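Local coordinates for trans-4-hydroxy-L-proline dehydratase (Clostridioides difficile 70-100-2010, PDB 6VXC), which uses a glycyl radical to dehydrate trans-4-hydroxy-L-proline to (S)-1-pyrroline-5-carboxylate, a step in the anaerobic degradation of 4-hydroxyproline, at residues S380-D385 against K408-A413; C414-R418 against L738-A742; W421-A425 against R782-S787; D699-P703 against T805-F809. All coordinates share one frame; numbering follows the deposited sequence.

How the contacts relate
From the N terminus, contact 1 comes first: 380-385 meets 408-413 after the chain has finished helix 378-390 and run through strand 396-401, and it closes before any other contact opens. The three remaining contacts are long-range and interlock: 414-418 waits for 738-742, 421-425 for 782-787, and 699-703 for 805-809. Each pair of these crosses, and none nests. Contacts 2 and 3 tie the region after strand 396-401 to the C-terminal glycine-radical region, whereas contact 4 lies wholly within the latter. Neighbours also touch. Helix 407-418 serves contacts 1 and 2, which are joined by the K411-D739 salt bridge; P424 of contact 3 packs under that helix, and F809 of contact 4 reaches N740 of contact 2.

Contact 1 (S380-D385 against K408-A413); sequences SYIILD and KFLKRA
F409 and L384 form the tight part of this helix pair, and Y381 packs against the phenylalanine. L384 pushes its CD1 branch between two neighbours, 3.6 Å from F409 CE1 and 3.5 Å from R412 CG; L384 and R412 lie side by side, pointing opposite ways. F409 also turns its edge to the face of Y381 in a T-shaped stack, the ring planes 77° apart and the centroids separated by 5.7 Å. F409 CD1 does the touching, above the tyrosine plane but displaced toward its rim, while S380 CB adds a further apolar contact to the phenylalanine ring. The helices run almost parallel, as expected of the connections in successive beta-alpha-beta crossovers: helix 378-390 joins strand 362-366 to strand 396-401, and helix 407-418 carries the chain on to strand 426-428. Both lie against the sheet, where L384 and F409 share V399. Toward solvent the packing gives way to polar chains. K408 stretches out fully beyond CG, its NZ 5.2 Å from the centroid of the Y381 ring, so any cation-pi attraction is weak. R412 departs with CG anti to the backbone N but bends at its second torsion (chi2 74°), which swings the guanidinium round to D385. NH2 then donates an almost straight bond to D385 OD1 at 2.9 Å, lying in the guanidinium plane; D388 is a second salt-bridge partner of NH2, and R324 takes D385 OD2. Water 1 fills in beside this pair, accepting from R412 NE at 3.0 Å and donating to both D385 OD1 and Y381 O.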
loop_
_atom_site.group_PDB
_atom_site.type_symbol
_atom_site.label_atom_id
_atom_site.label_comp_id
_atom_site.label_asym_id
_atom_site.label_seq_id
_atom_site.Cartn_x
_atom_site.Cartn_y
_atom_site.Cartn_z
ATOM N N SER A 380 9.983 19.847 6.462
ATOM C CA SER A 380 10.337 18.489 6.873
ATOM C C SER A 380 10.274 18.344 8.382
ATOM O O SER A 380 9.762 17.345 8.906
ATOM C CB SER A 380 11.740 18.109 6.380
ATOM O OG SER A 380 11.963 18.454 5.036
ATOM N N TYR A 381 10.830 19.319 9.097
ATOM C CA TYR A 381 10.819 19.248 10.549
ATOM C C TYR A 381 9.426 19.482 11.109
ATOM O O TYR A 381 9.066 18.879 12.122
ATOM C CB TYR A 381 11.829 20.238 11.133
ATOM C CG TYR A 381 13.244 19.741 11.021
ATOM C CD1 TYR A 381 13.683 18.694 11.822
ATOM C CD2 TYR A 381 14.138 20.307 10.116
ATOM C CE1 TYR A 381 14.977 18.215 11.747
ATOM C CE2 TYR A 381 15.440 19.836 10.021
ATOM C CZ TYR A 381 15.854 18.787 10.841
ATOM O OH TYR A 381 17.146 18.323 10.758
ATOM N N ILE A 382 8.625 20.334 10.454
ATOM C CA ILE A 382 7.238 20.496 10.868
ATOM C C ILE A 382 6.485 19.167 10.745
ATOM O O ILE A 382 5.743 18.779 11.651
ATOM C CB ILE A 382 6.558 21.626 10.069
ATOM C CG1 ILE A 382 7.260 22.973 10.291
ATOM C CG2 ILE A 382 5.123 21.776 10.490
ATOM C CD1 ILE A 382 6.739 24.100 9.370
ATOM N N ILE A 383 6.675 18.442 9.636
ATOM C CA ILE A 383 5.990 17.154 9.464
ATOM C C ILE A 383 6.382 16.173 10.569
ATOM O O ILE A 383 5.529 15.481 11.138
ATOM C CB ILE A 383 6.285 16.580 8.067
ATOM C CG1 ILE A 383 5.595 17.450 7.002
ATOM C CG2 ILE A 383 5.860 15.096 7.982
ATOM C CD1 ILE A 383 6.042 17.184 5.567
ATOM N N LEU A 384 7.675 16.102 10.901
ATOM C CA LEU A 384 8.091 15.243 12.009
ATOM C C LEU A 384 7.415 15.650 13.318
ATOM O O LEU A 384 6.955 14.788 14.078
ATOM C CB LEU A 384 9.612 15.251 12.151
ATOM C CG LEU A 384 10.447 14.580 11.058
ATOM C CD1 LEU A 384 11.893 14.431 11.518
ATOM C CD2 LEU A 384 9.866 13.216 10.665
ATOM N N ASP A 385 7.300 16.958 13.573
ATOM C CA ASP A 385 6.597 17.406 14.773
ATOM C C ASP A 385 5.123 16.998 14.753
ATOM O O ASP A 385 4.578 16.596 15.788
ATOM C CB ASP A 385 6.709 18.926 14.943
ATOM C CG ASP A 385 8.091 19.376 15.388
ATOM O OD1 ASP A 385 8.862 18.551 15.925
ATOM O OD2 ASP A 385 8.401 20.568 15.199
ATOM N N LYS A 408 21.064 15.280 12.207
ATOM C CA LYS A 408 20.011 15.756 13.100
ATOM C C LYS A 408 18.633 15.279 12.646
ATOM O O LYS A 408 17.787 14.916 13.473
ATOM C CB LYS A 408 20.037 17.284 13.177
ATOM C CG LYS A 408 18.880 17.888 13.966
ATOM C CD LYS A 408 18.948 19.425 14.011
ATOM C CE LYS A 408 17.717 20.016 14.683
ATOM N NZ LYS A 408 17.645 21.487 14.506
ATOM N N PHE A 409 18.385 15.287 11.335
ATOM C CA PHE A 409 17.090 14.840 10.835
ATOM C C PHE A 409 16.902 13.350 11.095
ATOM O O PHE A 409 15.864 12.923 11.603
ATOM C CB PHE A 409 16.967 15.152 9.345
ATOM C CG PHE A 409 15.648 14.722 8.734
ATOM C CD1 PHE A 409 14.524 15.523 8.851
ATOM C CD2 PHE A 409 15.539 13.520 8.043
ATOM C CE1 PHE A 409 13.313 15.139 8.288
ATOM C CE2 PHE A 409 14.319 13.124 7.484
ATOM C CZ PHE A 409 13.202 13.944 7.609
ATOM N N LEU A 410 17.914 12.546 10.775
ATOM C CA LEU A 410 17.811 11.116 11.037
ATOM C C LEU A 410 17.549 10.835 12.518
ATOM O O LEU A 410 16.706 9.996 12.862
ATOM C CB LEU A 410 19.087 10.415 10.564
ATOM C CG LEU A 410 19.263 8.953 10.971
ATOM C CD1 LEU A 410 18.115 8.069 10.458
ATOM C CD2 LEU A 410 20.642 8.425 10.530
ATOM N N LYS A 411 18.261 11.530 13.414
ATOM C CA LYS A 411 18.111 11.238 14.836
ATOM C C LYS A 411 16.733 11.641 15.347
ATOM O O LYS A 411 16.160 10.958 16.200
ATOM C CB LYS A 411 19.223 11.913 15.642
ATOM C CG LYS A 411 20.584 11.215 15.462
ATOM C CD LYS A 411 21.680 11.834 16.321
ATOM C CE LYS A 411 21.442 11.589 17.809
ATOM N NZ LYS A 411 22.637 11.999 18.617
ATOM N N ARG A 412 16.184 12.741 14.839
ATOM C CA ARG A 412 14.818 13.105 15.190
ATOM C C ARG A 412 13.833 12.021 14.755
ATOM O O ARG A 412 12.883 11.705 15.484
ATOM C CB ARG A 412 14.465 14.451 14.564
ATOM C CG ARG A 412 13.055 14.902 14.799
ATOM C CD ARG A 412 12.841 15.378 16.224
ATOM N NE ARG A 412 11.504 15.946 16.380
ATOM C CZ ARG A 412 10.534 15.367 17.070
ATOM N NH1 ARG A 412 10.773 14.213 17.681
ATOM N NH2 ARG A 412 9.338 15.933 17.152
ATOM N N ALA A 413 14.034 11.459 13.556
ATOM C CA ALA A 413 13.202 10.338 13.120
ATOM C C ALA A 413 13.381 9.132 14.036
ATOM O O ALA A 413 12.402 8.477 14.412
ATOM C CB ALA A 413 13.534 9.962 11.673
HETATM O O HOH W 1 11.283 17.943 14.086
#

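Contact 2 (C414-R418 against L738-A742); sequences CEISR and LDNMA
L738 has more surface buried here than any other residue, and it meets R418, E415 and C414. Its CD2 methyl sits above the centre of the R418 guanidinium, 3.5 Å from R418 CZ, while CD1 meets E415 CG at 3.5 Å. The flat group is therefore used by its face against the leucine. Its polar edge is occupied elsewhere, since R418 NH2 donates to the carbonyls of G734 and V732, bonds that should fix the rotation of the plane over the methyl.

M741 comes next. Its thioether chain is extended through CG and SD, then turns at the last torsion (chi3 60°), bringing CE against the backbone of the other helix, 3.6 Å from C414 O and 3.9 Å from S417 OG. Midway along the chain, SD passes R418 CB at 3.9 Å.

C414, the third, has its CB directed toward the partner helix. Its sulfur rests on the backbone between M741 and A742, with SG 3.7 Å from A742 N and 4.1 Å from A742 CB. No hydrogen bond links the two segments, which meet by van der Waals packing.

The segments 414-418 and 738-742 cross steeply, at 104°, above the place where strands 426-428 and 755-759 run antiparallel: F426 and F758 lie beneath C414, S417 and M741. Helix 734-750 itself connects the parallel neighbours 724-726 and 755-759. This is helix packing over the seam where 426-428 meets 755-759 antiparallel, consistent with the junction of the two parallel half-barrels of the glycyl radical enzyme barrel.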
loop_
_atom_site.group_PDB
_atom_site.type_symbol
_atom_site.label_atom_id
_atom_site.label_comp_id
_atom_site.label_asym_id
_atom_site.label_seq_id
_atom_site.Cartn_x
_atom_site.Cartn_y
_atom_site.Cartn_z
ATOM N N CYS A 414 14.622 8.829 14.425
ATOM C CA CYS A 414 14.828 7.733 15.368
ATOM C C CYS A 414 14.182 8.017 16.720
ATOM O O CYS A 414 13.680 7.092 17.366
ATOM C CB CYS A 414 16.312 7.443 15.537
ATOM S SG CYS A 414 17.093 6.750 14.082
ATOM N N GLU A 415 14.192 9.280 17.171
ATOM C CA GLU A 415 13.497 9.619 18.412
ATOM C C GLU A 415 12.041 9.198 18.363
ATOM O O GLU A 415 11.507 8.663 19.338
ATOM C CB GLU A 415 13.542 11.119 18.680
ATOM C CG GLU A 415 14.773 11.665 19.291
ATOM C CD GLU A 415 14.606 13.154 19.574
ATOM O OE1 GLU A 415 13.488 13.555 19.981
ATOM O OE2 GLU A 415 15.579 13.910 19.348
ATOM N N ILE A 416 11.380 9.457 17.238
ATOM C CA ILE A 416 9.973 9.116 17.128
ATOM C C ILE A 416 9.801 7.603 17.043
ATOM O O ILE A 416 8.953 7.026 17.729
ATOM C CB ILE A 416 9.340 9.847 15.927
ATOM C CG1 ILE A 416 9.499 11.372 16.091
ATOM C CG2 ILE A 416 7.885 9.492 15.801
ATOM C CD1 ILE A 416 9.287 12.175 14.784
ATOM N N SER A 417 10.618 6.937 16.222
ATOM C CA SER A 417 10.524 5.481 16.083
ATOM C C SER A 417 10.703 4.792 17.434
ATOM O O SER A 417 9.959 3.864 17.782
ATOM C CB SER A 417 11.572 4.996 15.072
ATOM O OG SER A 417 11.603 3.582 14.929
ATOM N N ARG A 418 11.640 5.294 18.241
ATOM C CA ARG A 418 11.917 4.677 19.523
ATOM C C ARG A 418 10.719 4.748 20.458
ATOM O O ARG A 418 10.625 3.949 21.387
ATOM C CB ARG A 418 13.129 5.379 20.153
ATOM C CG ARG A 418 13.436 4.977 21.567
ATOM C CD ARG A 418 14.740 5.606 22.067
ATOM N NE ARG A 418 14.659 7.047 22.282
ATOM C CZ ARG A 418 15.625 7.756 22.861
ATOM N NH1 ARG A 418 15.501 9.058 23.029
ATOM N NH2 ARG A 418 16.727 7.149 23.272
ATOM N N LEU A 738 19.773 6.267 20.738
ATOM C CA LEU A 738 19.461 6.943 19.481
ATOM C C LEU A 738 20.571 6.727 18.468
ATOM O O LEU A 738 20.311 6.386 17.307
ATOM C CB LEU A 738 19.259 8.442 19.705
ATOM C CG LEU A 738 17.955 8.892 20.335
ATOM C CD1 LEU A 738 17.871 10.413 20.279
ATOM C CD2 LEU A 738 16.789 8.227 19.619
ATOM N N ASP A 739 21.824 6.891 18.902
ATOM C CA ASP A 739 22.936 6.731 17.975
ATOM C C ASP A 739 23.001 5.307 17.448
ATOM O O ASP A 739 23.284 5.092 16.264
ATOM C CB ASP A 739 24.258 7.115 18.637
ATOM C CG ASP A 739 24.371 8.607 18.874
ATOM O OD1 ASP A 739 23.667 9.370 18.175
ATOM O OD2 ASP A 739 25.178 9.009 19.734
ATOM N N ASN A 740 22.715 4.326 18.298
ATOM C CA ASN A 740 22.759 2.946 17.831
ATOM C C ASN A 740 21.701 2.686 16.764
ATOM O O ASN A 740 21.986 2.029 15.760
ATOM C CB ASN A 740 22.616 1.975 19.003
ATOM C CG ASN A 740 23.918 1.820 19.793
ATOM O OD1 ASN A 740 24.997 2.077 19.272
ATOM N ND2 ASN A 740 23.815 1.374 21.041
ATOM N N MET A 741 20.489 3.208 16.947
ATOM C CA MET A 741 19.465 3.088 15.906
ATOM C C MET A 741 19.903 3.786 14.623
ATOM O O MET A 741 19.866 3.200 13.532
ATOM C CB MET A 741 18.151 3.680 16.405
ATOM C CG MET A 741 17.548 2.923 17.580
ATOM S SD MET A 741 16.080 3.708 18.269
ATOM C CE MET A 741 14.947 3.720 16.843
ATOM N N ALA A 742 20.306 5.050 14.746
ATOM C CA ALA A 742 20.748 5.832 13.601
ATOM C C ALA A 742 21.884 5.142 12.867
ATOM O O ALA A 742 21.912 5.119 11.635
ATOM C CB ALA A 742 21.192 7.223 14.062
#

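Contact 3 (W421-A425 against R782-S787); sequences WGQPA and RVAGYS
A buried loop-to-loop contact, it sets W421, G422 and Q423, just before strand 426-428, against R782 and S787, which stand at the two ends of the loop carrying G785. S787 is the pivot. Its hydroxyl donates to W421 O at 2.7 Å, tilted 16° from the carbonyl plane, and at the same time accepts from R782 NH2 at 3.2 Å. That oxygen thus ties the two ends of the loop to each other and to the 421-425 loop. The bare CA of G422 lets both partners come close, R782 CD lying 3.6 Å away.

R782 lays its guanidinium beside the 421-425 loop, with Q423 CG at its edge and A425 CB 3.6 Å from NH1. Q757 accepts from NH1, while Y786 N stands over one guanidinium face. Water 2 makes a further bridge, accepting from S787 N at 2.8 Å and from Q423 NE2, which also donates to P395 O.

The R782 side chain lies about 7 Å from that of C454, the probable cysteine radical site. Between its ends, 782-787 holds G785, where the radical is generated, here unmodified: the glycyl radical loop seated in the barrel interior.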
loop_
_atom_site.group_PDB
_atom_site.type_symbol
_atom_site.label_atom_id
_atom_site.label_comp_id
_atom_site.label_asym_id
_atom_site.label_seq_id
_atom_site.Cartn_x
_atom_site.Cartn_y
_atom_site.Cartn_z
ATOM N N TRP A 421 5.542 3.132 18.362
ATOM C CA TRP A 421 4.318 2.933 17.594
ATOM C C TRP A 421 4.582 2.730 16.105
ATOM O O TRP A 421 3.667 2.865 15.294
ATOM C CB TRP A 421 3.309 4.064 17.823
ATOM C CG TRP A 421 3.733 5.446 17.483
ATOM C CD1 TRP A 421 4.549 6.246 18.220
ATOM C CD2 TRP A 421 3.309 6.233 16.356
ATOM N NE1 TRP A 421 4.685 7.472 17.615
ATOM C CE2 TRP A 421 3.937 7.490 16.467
ATOM C CE3 TRP A 421 2.469 5.990 15.261
ATOM C CZ2 TRP A 421 3.750 8.510 15.528
ATOM C CZ3 TRP A 421 2.283 7.004 14.324
ATOM C CH2 TRP A 421 2.915 8.249 14.472
ATOM N N GLY A 422 5.800 2.418 15.735
ATOM C CA GLY A 422 6.134 1.953 14.400
ATOM C C GLY A 422 6.594 3.003 13.410
ATOM O O GLY A 422 7.584 2.801 12.719
ATOM N N GLN A 423 5.882 4.130 13.334
ATOM C CA GLN A 423 6.253 5.221 12.425
ATOM C C GLN A 423 7.407 6.012 13.040
ATOM O O GLN A 423 7.525 6.071 14.252
ATOM C CB GLN A 423 5.060 6.167 12.159
ATOM C CG GLN A 423 3.861 5.503 11.507
ATOM C CD GLN A 423 2.801 6.507 11.062
ATOM O OE1 GLN A 423 3.057 7.712 10.990
ATOM N NE2 GLN A 423 1.607 6.003 10.734
ATOM N N PRO A 424 8.298 6.565 12.207
ATOM C CA PRO A 424 8.378 6.406 10.751
ATOM C C PRO A 424 9.193 5.179 10.358
ATOM O O PRO A 424 10.080 4.772 11.116
ATOM C CB PRO A 424 9.116 7.672 10.305
ATOM C CG PRO A 424 10.101 7.900 11.468
ATOM C CD PRO A 424 9.313 7.511 12.716
ATOM N N ALA A 425 8.903 4.613 9.190
ATOM C CA ALA A 425 9.843 3.713 8.555
ATOM C C ALA A 425 10.922 4.541 7.858
ATOM O O ALA A 425 10.738 5.728 7.578
ATOM C CB ALA A 425 9.140 2.806 7.547
ATOM N N ARG A 782 3.977 -1.974 15.053
ATOM C CA ARG A 782 4.341 -2.070 13.646
ATOM C C ARG A 782 4.024 -3.469 13.133
ATOM O O ARG A 782 4.451 -4.457 13.723
ATOM C CB ARG A 782 5.826 -1.762 13.440
ATOM C CG ARG A 782 6.199 -1.470 11.987
ATOM C CD ARG A 782 5.547 -0.167 11.507
ATOM N NE ARG A 782 5.872 0.127 10.121
ATOM C CZ ARG A 782 5.532 1.243 9.479
ATOM N NH1 ARG A 782 5.888 1.415 8.211
ATOM N NH2 ARG A 782 4.853 2.198 10.105
ATOM N N VAL A 783 3.278 -3.541 12.037
ATOM C CA VAL A 783 2.902 -4.816 11.433
ATOM C C VAL A 783 3.873 -5.095 10.295
ATOM O O VAL A 783 4.893 -5.738 10.508
ATOM C CB VAL A 783 1.429 -4.801 10.987
ATOM C CG1 VAL A 783 1.041 -6.132 10.390
ATOM C CG2 VAL A 783 0.552 -4.522 12.186
ATOM N N ALA A 784 3.598 -4.585 9.093
ATOM C CA ALA A 784 4.553 -4.756 7.993
ATOM C C ALA A 784 4.317 -3.642 6.975
ATOM O O ALA A 784 3.424 -3.749 6.135
ATOM C CB ALA A 784 4.434 -6.130 7.353
ATOM N N GLY A 785 5.125 -2.592 7.052
ATOM C CA GLY A 785 4.923 -1.445 6.192
ATOM C C GLY A 785 3.865 -0.475 6.655
ATOM O O GLY A 785 3.549 0.469 5.914
ATOM N N TYR A 786 3.311 -0.676 7.851
ATOM C CA TYR A 786 2.309 0.201 8.448
ATOM C C TYR A 786 2.157 -0.136 9.922
ATOM O O TYR A 786 2.513 -1.225 10.366
ATOM C CB TYR A 786 0.952 0.079 7.771
ATOM C CG TYR A 786 0.245 -1.226 8.048
ATOM C CD1 TYR A 786 0.686 -2.407 7.469
ATOM C CD2 TYR A 786 -0.848 -1.282 8.906
ATOM C CE1 TYR A 786 0.036 -3.600 7.707
ATOM C CE2 TYR A 786 -1.505 -2.474 9.159
ATOM C CZ TYR A 786 -1.050 -3.629 8.554
ATOM O OH TYR A 786 -1.684 -4.822 8.790
ATOM N N SER A 787 1.569 0.796 10.657
ATOM C CA SER A 787 1.258 0.628 12.068
ATOM C C SER A 787 -0.242 0.465 12.246
ATOM O O SER A 787 -1.036 0.964 11.442
ATOM C CB SER A 787 1.758 1.821 12.901
ATOM O OG SER A 787 3.158 1.970 12.778
HETATM O O HOH W 2 0.529 3.300 9.953
#

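Contact 4 (D699-P703 against T805-F809); sequences DTNGP and TEQTF
D699 holds CG between its own backbone N and carbonyl carbon (chi1 55°), a tight rotamer that turns the carboxylate toward T805, whose OG1 comes from the opposite direction. The threonine hydroxyl donates to D699 OD1 at 2.6 Å, on the syn side and 23° out of the carboxylate plane. Water 4 bridges the same two residues, donating to T805 OG1 and to D699 O, each at 2.9 Å.

Q807 is folded rather than extended: its chain bends after CG (chi2 -76°), which lays the amide alongside P703 and close to D699. OE1 accepts from water 3 at 2.9 Å, and that water in turn accepts from G702 N at 2.8 Å, so the glutamine holds the 699-703 loop through a solvent molecule. NE2 has its own acceptor in Q725 OE1.

What is being joined is the C-terminal tail and the start of helix 703-711, with G702 in the N-cap position and P703 opening the first turn; V706 of helix 703-711 touches both D699 and Q807. The tail runs along the sheet's edge: Q807 makes backbone hydrogen bonds with R726, the last residue of the outermost strand 724-726, and with A728 beyond it, and E806 pairs with R726 by a salt bridge.

Further along the contact thins out: P703 CD lies against the carbonyl oxygen T808 O at 3.2 Å, and the proline ring lies alongside the Q807 chain. F809, the last residue, stacks on F727 and makes an apolar contact with the proline, its CE1 coming only to 4.3 Å from P703 CG.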
loop_
_atom_site.group_PDB
_atom_site.type_symbol
_atom_site.label_atom_id
_atom_site.label_comp_id
_atom_site.label_asym_id
_atom_site.label_seq_id
_atom_site.Cartn_x
_atom_site.Cartn_y
_atom_site.Cartn_z
ATOM N N ASP A 699 17.482 -15.809 13.478
ATOM C CA ASP A 699 18.627 -14.924 13.639
ATOM C C ASP A 699 19.063 -14.938 15.104
ATOM O O ASP A 699 18.333 -14.488 15.982
ATOM C CB ASP A 699 18.268 -13.520 13.163
ATOM C CG ASP A 699 17.032 -12.955 13.860
ATOM O OD1 ASP A 699 16.007 -13.652 13.957
ATOM O OD2 ASP A 699 17.077 -11.790 14.290
ATOM N N THR A 700 20.251 -15.458 15.370
ATOM C CA THR A 700 20.744 -15.547 16.739
ATOM C C THR A 700 22.051 -14.796 16.922
ATOM O O THR A 700 22.758 -15.026 17.904
ATOM C CB THR A 700 20.935 -17.007 17.155
ATOM O OG1 THR A 700 21.790 -17.669 16.208
ATOM C CG2 THR A 700 19.587 -17.721 17.265
ATOM N N ASN A 701 22.393 -13.914 15.995
ATOM C CA ASN A 701 23.683 -13.252 16.027
ATOM C C ASN A 701 23.579 -11.729 16.051
ATOM O O ASN A 701 24.577 -11.048 15.820
ATOM C CB ASN A 701 24.531 -13.737 14.846
ATOM C CG ASN A 701 25.116 -15.126 15.097
ATOM O OD1 ASN A 701 26.149 -15.248 15.735
ATOM N ND2 ASN A 701 24.446 -16.164 14.622
ATOM N N GLY A 702 22.410 -11.182 16.356
ATOM C CA GLY A 702 22.258 -9.753 16.523
ATOM C C GLY A 702 21.836 -9.040 15.252
ATOM O O GLY A 702 21.849 -9.615 14.161
ATOM N N PRO A 703 21.496 -7.751 15.369
ATOM C CA PRO A 703 20.921 -7.032 14.216
ATOM C C PRO A 703 21.930 -6.677 13.141
ATOM O O PRO A 703 21.540 -6.495 11.979
ATOM C CB PRO A 703 20.316 -5.774 14.852
ATOM C CG PRO A 703 21.176 -5.565 16.103
ATOM C CD PRO A 703 21.524 -6.935 16.592
ATOM N N THR A 805 12.261 -11.460 16.664
ATOM C CA THR A 805 13.453 -11.491 17.507
ATOM C C THR A 805 13.649 -10.169 18.239
ATOM O O THR A 805 13.626 -9.104 17.626
ATOM C CB THR A 805 14.671 -11.823 16.660
ATOM O OG1 THR A 805 14.408 -13.031 15.942
ATOM C CG2 THR A 805 15.909 -12.029 17.555
ATOM N N GLU A 806 13.823 -10.231 19.558
ATOM C CA GLU A 806 14.083 -9.013 20.320
ATOM C C GLU A 806 15.584 -8.738 20.260
ATOM O O GLU A 806 16.375 -9.447 20.876
ATOM C CB GLU A 806 13.571 -9.133 21.756
ATOM C CG GLU A 806 13.633 -7.805 22.547
ATOM C CD GLU A 806 13.001 -7.887 23.946
ATOM O OE1 GLU A 806 11.918 -7.298 24.174
ATOM O OE2 GLU A 806 13.599 -8.536 24.816
ATOM N N GLN A 807 15.987 -7.740 19.477
ATOM C CA GLN A 807 17.407 -7.500 19.259
ATOM C C GLN A 807 18.010 -6.658 20.379
ATOM O O GLN A 807 17.334 -5.847 21.013
ATOM C CB GLN A 807 17.648 -6.806 17.918
ATOM C CG GLN A 807 17.070 -7.560 16.713
ATOM C CD GLN A 807 17.889 -8.781 16.308
ATOM O OE1 GLN A 807 18.544 -9.432 17.138
ATOM N NE2 GLN A 807 17.854 -9.097 15.024
ATOM N N THR A 808 19.297 -6.858 20.609
ATOM C CA THR A 808 20.093 -5.975 21.447
ATOM C C THR A 808 21.281 -5.447 20.651
ATOM O O THR A 808 21.716 -6.054 19.670
ATOM C CB THR A 808 20.587 -6.699 22.712
ATOM O OG1 THR A 808 21.426 -7.784 22.331
ATOM C CG2 THR A 808 19.434 -7.244 23.524
ATOM N N PHE A 809 21.766 -4.278 21.041
ATOM C CA PHE A 809 23.033 -3.793 20.524
ATOM C C PHE A 809 24.176 -4.288 21.415
ATOM O O PHE A 809 25.288 -4.569 20.952
ATOM C CB PHE A 809 23.050 -2.272 20.419
ATOM C CG PHE A 809 22.105 -1.728 19.398
ATOM C CD1 PHE A 809 22.343 -1.938 18.063
ATOM C CD2 PHE A 809 21.020 -0.960 19.768
ATOM C CE1 PHE A 809 21.499 -1.440 17.110
ATOM C CE2 PHE A 809 20.171 -0.441 18.811
ATOM C CZ PHE A 809 20.410 -0.684 17.479
ATOM O OXT PHE A 809 24.007 -4.405 22.636
HETATM O O HOH W 3 19.746 -12.038 16.770
HETATM O O HOH W 4 15.767 -15.404 16.940
#